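Local structure of putative transcriptional regulator (Clostridium difficile, 3QI7) at residues 66-70 with 95-100; 75-80 with 99-104; 132-138 with 360-364; 256-260 with 301-306. The protein is of unknown function but has a periplasmic binding protein-like fold, is a putative lipoprotein and transcriptional regulator, and probably binds a small molecule. One frame throughout, in Å; residues are numbered along the deposited sequence.

Overall arrangement
Interactions 1 and 2 are consecutive on the chain: both end on the 95-104 region, share Gly99 and Leu100, and have centres about 10 Å apart, with Phe68 packed on Ala75. Interaction 3 pairs two strands of the large sheet whose other strands lead into the loops and helices of interactions 1 and 2; its centre is about 18 Å from that of interaction 2, and Val132 bridges the gap by touching Leu101 and Leu104. Interaction 4 is nested in the long excursion that interaction 3 closes, with Met306 packed against Val138 and Val364. Its centre lies about 7 Å from that of the chain, against about 22 Å for interaction 2. In related two-lobed binding proteins the ligand cleft lies between the lobes, as it probably does here.

Interaction 1 of 4, residues 66-70 with 95-100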
loop_
_atom_site.group_PDB
_atom_site.type_symbol
_atom_site.label_atom_id
_atom_site.label_comp_id
_atom_site.label_asym_id
_atom_site.label_seq_id
_atom_site.Cartn_x
_atom_site.Cartn_y
_atom_site.Cartn_z
ATOM N N GLU A 66 -10.213 0.440 18.482
ATOM C CA GLU A 66 -9.542 1.698 18.172
ATOM C C GLU A 66 -8.258 1.800 18.990
ATOM O O GLU A 66 -8.215 1.335 20.130
ATOM C CB GLU A 66 -10.446 2.891 18.475
ATOM C CG GLU A 66 -11.608 3.016 17.502
ATOM C CD GLU A 66 -12.370 4.314 17.668
ATOM O OE1 GLU A 66 -12.350 4.891 18.766
ATOM O OE2 GLU A 66 -12.997 4.755 16.691
ATOM N N ASN A 67 -7.211 2.354 18.385
ATOM C CA ASN A 67 -5.974 2.651 19.104
ATOM C C ASN A 67 -5.447 1.365 19.714
ATOM O O ASN A 67 -5.139 1.321 20.897
ATOM C CB ASN A 67 -6.232 3.685 20.216
ATOM C CG ASN A 67 -6.784 4.989 19.685
ATOM O OD1 ASN A 67 -6.148 5.666 18.881
ATOM N ND2 ASN A 67 -7.972 5.347 20.131
ATOM N N PHE A 68 -5.391 0.317 18.896
ATOM C CA PHE A 68 -5.222 -1.057 19.403
ATOM C C PHE A 68 -3.906 -1.314 20.151
ATOM O O PHE A 68 -3.875 -2.158 21.033
ATOM C CB PHE A 68 -5.453 -2.116 18.298
ATOM C CG PHE A 68 -4.239 -2.408 17.412
ATOM C CD1 PHE A 68 -3.221 -3.260 17.856
ATOM C CD2 PHE A 68 -4.146 -1.868 16.138
ATOM C CE1 PHE A 68 -2.123 -3.545 17.046
ATOM C CE2 PHE A 68 -3.061 -2.142 15.315
ATOM C CZ PHE A 68 -2.036 -2.994 15.771
ATOM N N THR A 69 -2.840 -0.600 19.788
ATOM C CA THR A 69 -1.548 -0.706 20.505
ATOM C C THR A 69 -1.694 -0.261 21.983
ATOM O O THR A 69 -0.997 -0.773 22.868
ATOM C CB THR A 69 -0.397 0.035 19.754
ATOM O OG1 THR A 69 -0.631 1.441 19.711
ATOM C CG2 THR A 69 -0.288 -0.443 18.317
ATOM N N SER A 70 -2.650 0.638 22.256
ATOM C CA SER A 70 -3.000 1.005 23.637
ATOM C C SER A 70 -4.022 0.071 24.275
ATOM O O SER A 70 -4.374 0.250 25.419
ATOM C CB SER A 70 -3.517 2.438 23.691
ATOM O OG SER A 70 -2.457 3.321 23.389
ATOM N N THR A 95 -2.394 -4.358 8.893
ATOM C CA THR A 95 -2.146 -3.102 9.631
ATOM C C THR A 95 -0.669 -2.703 9.489
ATOM O O THR A 95 0.214 -3.556 9.548
ATOM C CB THR A 95 -2.494 -3.222 11.181
ATOM O OG1 THR A 95 -2.155 -2.000 11.880
ATOM C CG2 THR A 95 -1.727 -4.377 11.848
ATOM N N ASP A 96 -0.395 -1.414 9.344
ATOM C CA ASP A 96 0.992 -0.908 9.346
ATOM C C ASP A 96 1.625 -0.914 10.753
ATOM O O ASP A 96 2.820 -0.664 10.894
ATOM C CB ASP A 96 1.035 0.544 8.825
ATOM C CG ASP A 96 0.684 0.672 7.354
ATOM O OD1 ASP A 96 1.092 -0.198 6.527
ATOM O OD2 ASP A 96 0.021 1.694 7.026
ATOM N N GLN A 97 0.843 -1.222 11.786
ATOM C CA GLN A 97 1.313 -1.174 13.151
ATOM C C GLN A 97 1.798 -2.560 13.623
ATOM O O GLN A 97 1.396 -3.600 13.086
ATOM C CB GLN A 97 0.208 -0.643 14.059
ATOM C CG GLN A 97 -0.306 0.745 13.641
ATOM C CD GLN A 97 -1.268 1.328 14.636
ATOM O OE1 GLN A 97 -0.895 1.654 15.776
ATOM N NE2 GLN A 97 -2.530 1.451 14.227
ATOM N N ALA A 98 2.641 -2.543 14.646
ATOM C CA ALA A 98 3.203 -3.749 15.255
ATOM C C ALA A 98 2.434 -4.103 16.506
ATOM O O ALA A 98 1.777 -3.254 17.096
ATOM C CB ALA A 98 4.713 -3.522 15.618
ATOM N N GLY A 99 2.546 -5.368 16.920
ATOM C CA GLY A 99 1.993 -5.812 18.178
ATOM C C GLY A 99 1.190 -7.091 18.125
ATOM O O GLY A 99 0.983 -7.721 19.169
ATOM N N LEU A 100 0.717 -7.485 16.935
ATOM C CA LEU A 100 -0.254 -8.577 16.855
ATOM C C LEU A 100 0.406 -9.944 16.639
ATOM O O LEU A 100 -0.263 -10.989 16.702
ATOM C CB LEU A 100 -1.296 -8.291 15.764
ATOM C CG LEU A 100 -2.092 -6.990 15.963
ATOM C CD1 LEU A 100 -2.899 -6.650 14.688
ATOM C CD2 LEU A 100 -3.012 -7.056 17.213
HETATM O O HOH W 1 -2.578 1.800 17.935
#
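Two loops at the C-terminal ends of parallel strands 57-63 and 88-94 meet here through Phe68, which reaches from residues 66-70 into residues 95-100. The ring meets Leu100 obliquely, CE1 of Phe68 lying 3.6 Å from CG of Leu100, and the CD2 methyl of Leu100 borders the same corner. At the ring edge, near its plane, Phe68 CE2 is 3.6 Å from Thr95 OG1. Gln97 passes along the ring in the opposite direction: Phe68 CZ is 3.7 Å from Gln97 CB, and the amide plane is turned 46° from that of the ring. An extended chain beyond CG (chi2 -173°) is what carries this amide past the phenyl group and on to Thr69. There Gln97 OE1 comes 3.4 Å from Thr69 CG2, a methyl that also lies over one face of Phe68, displaced toward its rim.

No direct hydrogen bond joins the loops. Instead water 1 accepts from Thr69 N (3.0 Å from the water) and donates to Gln97 OE1 (2.7 Å from the water), while Gln97 NE2 is bonded to Gln20. Thr95 OG1, which also pairs with Gln20, accepts from Gln97 N at 3.1 Å with an N-H...O angle of 162°, an ST turn that fixes the start of the second loop. Gly99, the residue before Leu100, has a positive phi. Such post-strand loops are characteristic of the C-terminal edge of a Rossmann-like lobe, the edge that faces the ligand cleft in periplasmic binding proteins.

Interaction 2 of 4, residues 75-80 with 99-104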
loop_
_atom_site.group_PDB
_atom_site.type_symbol
_atom_site.label_atom_id
_atom_site.label_comp_id
_atom_site.label_asym_id
_atom_site.label_seq_id
_atom_site.Cartn_x
_atom_site.Cartn_y
_atom_site.Cartn_z
ATOM N N ALA A 75 -7.008 -6.707 21.641
ATOM C CA ALA A 75 -6.780 -6.906 20.195
ATOM C C ALA A 75 -6.261 -8.317 19.941
ATOM O O ALA A 75 -6.739 -9.012 19.047
ATOM C CB ALA A 75 -5.825 -5.869 19.646
ATOM N N ILE A 76 -5.307 -8.746 20.760
ATOM C CA ILE A 76 -4.744 -10.085 20.653
ATOM C C ILE A 76 -5.792 -11.170 20.893
ATOM O O ILE A 76 -5.918 -12.114 20.097
ATOM C CB ILE A 76 -3.531 -10.262 21.618
ATOM C CG1 ILE A 76 -2.295 -9.555 21.015
ATOM C CG2 ILE A 76 -3.237 -11.737 21.846
ATOM C CD1 ILE A 76 -1.124 -9.400 21.971
ATOM N N ASN A 77 -6.549 -11.017 21.982
ATOM C CA ASN A 77 -7.603 -11.977 22.311
ATOM C C ASN A 77 -8.624 -12.113 21.169
ATOM O O ASN A 77 -9.011 -13.235 20.830
ATOM C CB ASN A 77 -8.286 -11.617 23.639
ATOM C CG ASN A 77 -7.345 -11.730 24.829
ATOM O OD1 ASN A 77 -7.648 -11.247 25.923
ATOM N ND2 ASN A 77 -6.189 -12.355 24.616
ATOM N N LYS A 78 -9.015 -10.986 20.574
ATOM C CA LYS A 78 -9.966 -10.934 19.458
ATOM C C LYS A 78 -9.512 -11.848 18.307
ATOM O O LYS A 78 -10.318 -12.542 17.688
ATOM C CB LYS A 78 -10.105 -9.471 18.964
ATOM C CG LYS A 78 -11.358 -9.167 18.139
ATOM C CD LYS A 78 -11.868 -7.717 18.304
ATOM C CE LYS A 78 -13.317 -7.641 17.760
ATOM N NZ LYS A 78 -13.901 -6.273 17.465
ATOM N N ILE A 79 -8.217 -11.873 18.043
ATOM C CA ILE A 79 -7.702 -12.731 16.977
ATOM C C ILE A 79 -7.643 -14.198 17.419
ATOM O O ILE A 79 -7.982 -15.098 16.645
ATOM C CB ILE A 79 -6.299 -12.242 16.475
ATOM C CG1 ILE A 79 -6.384 -10.821 15.898
ATOM C CG2 ILE A 79 -5.690 -13.225 15.423
ATOM C CD1 ILE A 79 -4.994 -10.212 15.588
ATOM N N VAL A 80 -7.197 -14.445 18.656
ATOM C CA VAL A 80 -6.922 -15.812 19.097
ATOM C C VAL A 80 -8.206 -16.656 19.187
ATOM O O VAL A 80 -8.180 -17.869 18.942
ATOM C CB VAL A 80 -6.157 -15.829 20.444
ATOM C CG1 VAL A 80 -6.075 -17.245 21.000
ATOM C CG2 VAL A 80 -4.770 -15.221 20.267
ATOM N N GLY A 99 2.546 -5.368 16.920
ATOM C CA GLY A 99 1.993 -5.812 18.178
ATOM C C GLY A 99 1.190 -7.091 18.125
ATOM O O GLY A 99 0.983 -7.721 19.169
ATOM N N LEU A 100 0.717 -7.485 16.935
ATOM C CA LEU A 100 -0.254 -8.577 16.855
ATOM C C LEU A 100 0.406 -9.944 16.639
ATOM O O LEU A 100 -0.263 -10.989 16.702
ATOM C CB LEU A 100 -1.296 -8.291 15.764
ATOM C CG LEU A 100 -2.092 -6.990 15.963
ATOM C CD1 LEU A 100 -2.899 -6.650 14.688
ATOM C CD2 LEU A 100 -3.012 -7.056 17.213
ATOM N N LEU A 101 1.713 -9.958 16.433
ATOM C CA LEU A 101 2.398 -11.225 16.162
ATOM C C LEU A 101 2.136 -12.325 17.206
ATOM O O LEU A 101 1.884 -13.477 16.821
ATOM C CB LEU A 101 3.903 -11.003 15.949
ATOM C CG LEU A 101 4.737 -12.196 15.470
ATOM C CD1 LEU A 101 4.157 -12.838 14.214
ATOM C CD2 LEU A 101 6.175 -11.739 15.220
ATOM N N PRO A 102 2.161 -11.990 18.528
ATOM C CA PRO A 102 1.882 -13.068 19.499
ATOM C C PRO A 102 0.547 -13.751 19.266
ATOM O O PRO A 102 0.428 -14.962 19.506
ATOM C CB PRO A 102 1.911 -12.356 20.867
ATOM C CG PRO A 102 2.807 -11.155 20.637
ATOM C CD PRO A 102 2.453 -10.716 19.217
ATOM N N ALA A 103 -0.432 -12.998 18.767
ATOM C CA ALA A 103 -1.740 -13.559 18.478
ATOM C C ALA A 103 -1.645 -14.693 17.451
ATOM O O ALA A 103 -2.283 -15.744 17.606
ATOM C CB ALA A 103 -2.711 -12.467 17.979
ATOM N N LEU A 104 -0.869 -14.467 16.390
ATOM C CA LEU A 104 -0.758 -15.455 15.335
ATOM C C LEU A 104 0.092 -16.657 15.765
ATOM O O LEU A 104 -0.136 -17.774 15.296
ATOM C CB LEU A 104 -0.223 -14.817 14.057
ATOM C CG LEU A 104 -1.159 -13.764 13.426
ATOM C CD1 LEU A 104 -0.543 -13.146 12.204
ATOM C CD2 LEU A 104 -2.510 -14.326 13.076
#
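The flat groups where residues 75-80 meet 99-104 are peptide units, met at their oxygens. Ile76 CD1 is 3.9 Å from Gly99 O, Ala103 CB is 3.9 Å from Ile76 O, and Val80 CG2 is 3.7 Å from Ala103 O. Pro102 brings the one side-chain ring of this contact, and Ile76 CD1 lies 4.4 Å from its CB. Ala103 is the small residue that permits close approach, its CA and that of Ile76 being 5.1 Å apart. Its methyl meets Ile76 CG2 and the CB of Ile79, the latter at 3.9 Å. The contact thus joins two helices, 72-80 and 101-110, that follow successive parallel strands on a Rossmann-like sheet. Ile79 spreads two branches across the second segment. CG2, anti to the backbone N, reaches Leu104 CD2 at 4.1 Å; CG1, beside that N (chi1 -61°), carries CD1 toward Leu100 CD2. The CD2 methyl of Leu100 also rests 3.9 Å from Ala75 CB. Beneath these residues, Leu100 and Leu104 continue onto Val93 of strand 88-94, and Leu104 also touches Ile91.

Interaction 3 of 4, residues 132-138 with 360-364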
loop_
_atom_site.group_PDB
_atom_site.type_symbol
_atom_site.label_atom_id
_atom_site.label_comp_id
_atom_site.label_asym_id
_atom_site.label_seq_id
_atom_site.Cartn_x
_atom_site.Cartn_y
_atom_site.Cartn_z
ATOM N N VAL A 132 4.905 -16.367 10.843
ATOM C CA VAL A 132 3.703 -16.225 10.002
ATOM C C VAL A 132 3.964 -16.911 8.666
ATOM O O VAL A 132 5.068 -16.780 8.097
ATOM C CB VAL A 132 3.342 -14.718 9.805
ATOM C CG1 VAL A 132 2.109 -14.551 8.917
ATOM C CG2 VAL A 132 3.162 -14.013 11.176
ATOM N N ASP A 133 2.982 -17.652 8.142
ATOM C CA ASP A 133 3.224 -18.481 6.934
ATOM C C ASP A 133 3.621 -17.684 5.658
ATOM O O ASP A 133 4.598 -18.026 5.006
ATOM C CB ASP A 133 1.997 -19.352 6.590
ATOM C CG ASP A 133 1.605 -20.299 7.709
ATOM O OD1 ASP A 133 2.514 -20.826 8.375
ATOM O OD2 ASP A 133 0.372 -20.531 7.915
ATOM N N VAL A 134 2.821 -16.667 5.293
ATOM C CA VAL A 134 3.039 -15.828 4.092
ATOM C C VAL A 134 3.026 -14.369 4.515
ATOM O O VAL A 134 2.161 -13.951 5.277
ATOM C CB VAL A 134 1.962 -16.063 3.010
ATOM C CG1 VAL A 134 2.242 -15.205 1.757
ATOM C CG2 VAL A 134 1.898 -17.546 2.640
ATOM N N ASN A 135 4.038 -13.637 4.078
ATOM C CA ASN A 135 4.249 -12.243 4.449
ATOM C C ASN A 135 4.441 -11.372 3.217
ATOM O O ASN A 135 5.324 -11.616 2.416
ATOM C CB ASN A 135 5.439 -12.138 5.398
ATOM C CG ASN A 135 5.225 -12.958 6.662
ATOM O OD1 ASN A 135 4.466 -12.543 7.543
ATOM N ND2 ASN A 135 5.826 -14.158 6.725
ATOM N N LEU A 136 3.570 -10.384 3.080
ATOM C CA LEU A 136 3.532 -9.486 1.956
ATOM C C LEU A 136 3.665 -8.077 2.487
ATOM O O LEU A 136 3.049 -7.730 3.503
ATOM C CB LEU A 136 2.193 -9.600 1.256
ATOM C CG LEU A 136 1.772 -11.006 0.808
ATOM C CD1 LEU A 136 0.296 -10.961 0.282
ATOM C CD2 LEU A 136 2.728 -11.539 -0.228
ATOM N N GLY A 137 4.519 -7.283 1.854
ATOM C CA GLY A 137 4.780 -5.944 2.331
ATOM C C GLY A 137 5.469 -5.100 1.286
ATOM O O GLY A 137 5.524 -5.446 0.105
ATOM N N VAL A 138 5.985 -3.972 1.739
ATOM C CA VAL A 138 6.713 -3.059 0.883
ATOM C C VAL A 138 8.090 -2.807 1.473
ATOM O O VAL A 138 8.242 -2.727 2.688
ATOM C CB VAL A 138 5.962 -1.736 0.716
ATOM C CG1 VAL A 138 4.609 -1.977 0.034
ATOM C CG2 VAL A 138 5.787 -1.032 2.052
ATOM N N ASN A 360 9.588 -16.583 2.385
ATOM C CA ASN A 360 8.179 -16.402 2.707
ATOM C C ASN A 360 7.837 -14.968 3.127
ATOM O O ASN A 360 6.730 -14.710 3.634
ATOM C CB ASN A 360 7.675 -17.426 3.732
ATOM C CG ASN A 360 8.209 -17.186 5.098
ATOM O OD1 ASN A 360 9.368 -16.816 5.240
ATOM N ND2 ASN A 360 7.367 -17.350 6.120
ATOM N N TYR A 361 8.771 -14.042 2.917
ATOM C CA TYR A 361 8.457 -12.607 3.041
ATOM C C TYR A 361 8.760 -12.034 1.699
ATOM O O TYR A 361 9.893 -12.115 1.248
ATOM C CB TYR A 361 9.261 -11.917 4.179
ATOM C CG TYR A 361 8.821 -10.469 4.338
ATOM C CD1 TYR A 361 9.081 -9.542 3.337
ATOM C CD2 TYR A 361 8.100 -10.040 5.453
ATOM C CE1 TYR A 361 8.634 -8.230 3.425
ATOM C CE2 TYR A 361 7.640 -8.724 5.535
ATOM C CZ TYR A 361 7.937 -7.827 4.532
ATOM O OH TYR A 361 7.551 -6.505 4.566
ATOM N N GLN A 362 7.748 -11.473 1.021
ATOM C CA GLN A 362 7.924 -10.987 -0.340
ATOM C C GLN A 362 7.461 -9.552 -0.393
ATOM O O GLN A 362 6.362 -9.263 0.070
ATOM C CB GLN A 362 7.099 -11.831 -1.318
ATOM C CG GLN A 362 7.655 -13.282 -1.513
ATOM C CD GLN A 362 8.830 -13.390 -2.465
ATOM O OE1 GLN A 362 9.018 -12.531 -3.331
ATOM N NE2 GLN A 362 9.597 -14.500 -2.362
ATOM N N SER A 363 8.322 -8.644 -0.858
ATOM C CA SER A 363 7.915 -7.258 -0.986
ATOM C C SER A 363 7.488 -7.061 -2.415
ATOM O O SER A 363 7.948 -7.786 -3.296
ATOM C CB SER A 363 9.009 -6.290 -0.561
ATOM O OG SER A 363 10.114 -6.362 -1.414
ATOM N N VAL A 364 6.624 -6.079 -2.650
ATOM C CA VAL A 364 6.045 -5.884 -3.975
ATOM C C VAL A 364 6.078 -4.422 -4.375
ATOM O O VAL A 364 5.932 -3.553 -3.529
ATOM C CB VAL A 364 4.572 -6.453 -4.054
ATOM C CG1 VAL A 364 3.717 -5.961 -2.930
ATOM C CG2 VAL A 364 3.890 -6.135 -5.390
#
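Gln362 N donates to Asn135 O at 2.8 Å with an N-H...O angle of 166°, the shortest link in a parallel strand ladder. Asn135 N in turn donates to Asn360 O at 2.9 Å; further on, Gly137 N reaches Gln362 O (3.2 Å) and Val364 N reaches Gly137 O (3.0 Å). Asn135 uses its N and O to bond the residues on either side of Tyr361, Asn360 and Gln362, which is the parallel pattern, and the short strand axes diverge by 23°.

Two asparagines reinforce the start of the ladder. Asn360 ND2 bonds Asp133 O at 3.1 Å, from above its carbonyl plane, while Asn360 O accepts a second hydrogen from Asn135 ND2 at 3.3 Å. That amide nitrogen also bonds Val132 O (3.1 Å), tying the turn before the strand to its partner. The two side chains run side by side with amide planes 80° apart; Asn135 OD1 pairs with Ser118 OG and Asn360 OD1 with Ser129 OG.

On the same sheet face as Asn135, the Tyr361 ring packs by CD2 on Asn135 CB (3.4 Å), and its OH extends over Gly137, which has no side chain to block it. Leu136 and Gln362 take the other face. There Leu136 meets Leu310 of helix 306-324 and Gln362 meets Phe351 of strand 349-353. Backbone bonds from Val134 and Leu136 to strand 115-118 place strand 134-137 between that strand and 361-370 in the large mixed sheet.

Interaction 4 of 4, residues 256-260 with 301-306; sequences NPSPI and GYPMPM
Gly301 opens the second segment beside Pro257, its CA 4.0 Å from Pro257 CB, and its backbone is hydrogen-bonded to Leu369 of strand 361-370. Tyr302 then lays a ring face against the proline: Pro257 CG stands 3.8 Å from the ring centroid and 13° off the ring normal, a CH-pi contact, while Pro257 CB is 3.7 Å from Tyr302 CD2. Having CG beside the backbone N (chi1 -57°) lets the ring swing over Pro257, and Met304 O lies at its edge, in plane. Pro303 and selenomethionine Met304 turn the chain back toward the first segment. At Pro305, CD meets Pro259 CD at 3.9 Å, and CG meets Ser258 OG at 3.8 Å; the hydroxyl is itself bonded to Gln261 N. Pro305 CA also makes a CA-H...O contact of 3.4 Å with Pro257 O. That carbonyl accepts a hydrogen from water 2 (2.7 Å from the water), which accepts from Met306 N (2.8 Å from the water), so a water links the loop to the first turn of helix 306-324. Pro305 is the N-cap residue of that helix. Proline-rich loops meeting near the chain centre, with Arg143 against Pro257 and Tyr302, are consistent with the interlobe region of a periplasmic binding protein-like fold.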
loop_
_atom_site.group_PDB
_atom_site.type_symbol
_atom_site.label_atom_id
_atom_site.label_comp_id
_atom_site.label_asym_id
_atom_site.label_seq_id
_atom_site.Cartn_x
_atom_site.Cartn_y
_atom_site.Cartn_z
ATOM N N ASN A 256 2.440 7.974 -0.856
ATOM C CA ASN A 256 1.981 6.624 -1.148
ATOM C C ASN A 256 0.956 6.699 -2.275
ATOM O O ASN A 256 -0.075 7.310 -2.089
ATOM C CB ASN A 256 1.350 5.999 0.079
ATOM C CG ASN A 256 2.385 5.613 1.103
ATOM O OD1 ASN A 256 3.135 4.659 0.907
ATOM N ND2 ASN A 256 2.490 6.408 2.153
ATOM N N PRO A 257 1.254 6.103 -3.447
ATOM C CA PRO A 257 0.313 6.191 -4.572
ATOM C C PRO A 257 -1.099 5.710 -4.241
ATOM O O PRO A 257 -1.280 4.634 -3.686
ATOM C CB PRO A 257 0.943 5.293 -5.629
ATOM C CG PRO A 257 2.430 5.386 -5.347
ATOM C CD PRO A 257 2.487 5.388 -3.828
ATOM N N SER A 258 -2.070 6.561 -4.553
ATOM C CA SER A 258 -3.470 6.291 -4.287
ATOM C C SER A 258 -4.395 7.172 -5.126
ATOM O O SER A 258 -4.356 8.385 -5.003
ATOM C CB SER A 258 -3.784 6.510 -2.808
ATOM O OG SER A 258 -5.170 6.332 -2.607
ATOM N N PRO A 259 -5.242 6.554 -5.958
ATOM C CA PRO A 259 -6.215 7.325 -6.739
ATOM C C PRO A 259 -7.255 8.022 -5.873
ATOM O O PRO A 259 -7.810 9.078 -6.270
ATOM C CB PRO A 259 -6.889 6.258 -7.616
ATOM C CG PRO A 259 -6.007 5.077 -7.571
ATOM C CD PRO A 259 -5.295 5.116 -6.262
ATOM N N ILE A 260 -7.563 7.424 -4.718
ATOM C CA ILE A 260 -8.655 7.916 -3.882
ATOM C C ILE A 260 -8.218 8.996 -2.871
ATOM O O ILE A 260 -9.015 9.877 -2.521
ATOM C CB ILE A 260 -9.395 6.742 -3.202
ATOM C CG1 ILE A 260 -10.664 7.227 -2.482
ATOM C CG2 ILE A 260 -8.464 5.968 -2.249
ATOM C CD1 ILE A 260 -11.667 7.956 -3.381
ATOM N N GLY A 301 1.493 7.013 -10.662
ATOM C CA GLY A 301 1.017 6.270 -9.505
ATOM C C GLY A 301 1.101 4.765 -9.746
ATOM O O GLY A 301 1.963 4.295 -10.506
ATOM N N TYR A 302 0.191 4.049 -9.108
ATOM C CA TYR A 302 -0.065 2.629 -9.339
ATOM C C TYR A 302 -1.515 2.444 -9.815
ATOM O O TYR A 302 -2.337 3.350 -9.673
ATOM C CB TYR A 302 0.114 1.822 -8.055
ATOM C CG TYR A 302 1.440 1.886 -7.340
ATOM C CD1 TYR A 302 2.645 2.057 -8.041
ATOM C CD2 TYR A 302 1.500 1.693 -5.963
ATOM C CE1 TYR A 302 3.866 2.051 -7.381
ATOM C CE2 TYR A 302 2.709 1.702 -5.271
ATOM C CZ TYR A 302 3.896 1.878 -5.979
ATOM O OH TYR A 302 5.102 1.883 -5.297
ATOM N N PRO A 303 -1.863 1.264 -10.371
ATOM C CA PRO A 303 -3.257 0.982 -10.691
ATOM C C PRO A 303 -4.197 1.015 -9.478
ATOM O O PRO A 303 -5.406 1.237 -9.636
ATOM C CB PRO A 303 -3.200 -0.463 -11.250
ATOM C CG PRO A 303 -1.886 -0.590 -11.766
ATOM C CD PRO A 303 -1.005 0.162 -10.815
HETATM N N MSE A 304 -3.657 0.746 -8.291
HETATM C CA MSE A 304 -4.440 0.783 -7.050
HETATM C C MSE A 304 -3.536 1.063 -5.852
HETATM O O MSE A 304 -2.339 0.833 -5.932
HETATM C CB MSE A 304 -5.248 -0.523 -6.841
HETATM C CG MSE A 304 -4.510 -1.840 -6.996
HETATM SE SE MSE A 304 -5.689 -3.432 -7.113
HETATM C CE MSE A 304 -6.819 -3.217 -5.557
ATOM N N PRO A 305 -4.108 1.549 -4.740
ATOM C CA PRO A 305 -3.236 1.803 -3.608
ATOM C C PRO A 305 -2.745 0.519 -3.000
ATOM O O PRO A 305 -3.436 -0.472 -3.073
ATOM C CB PRO A 305 -4.125 2.506 -2.600
ATOM C CG PRO A 305 -5.534 2.597 -3.245
ATOM C CD PRO A 305 -5.542 1.741 -4.426
HETATM N N MSE A 306 -1.586 0.557 -2.391
HETATM C CA MSE A 306 -1.063 -0.637 -1.723
HETATM C C MSE A 306 -1.975 -1.067 -0.516
HETATM O O MSE A 306 -2.123 -2.272 -0.214
HETATM C CB MSE A 306 0.369 -0.370 -1.253
HETATM C CG MSE A 306 1.420 -0.456 -2.344
HETATM SE SE MSE A 306 1.496 -2.319 -3.038
HETATM C CE MSE A 306 2.190 -3.238 -1.599
HETATM O O HOH W 2 0.081 2.830 -2.208
#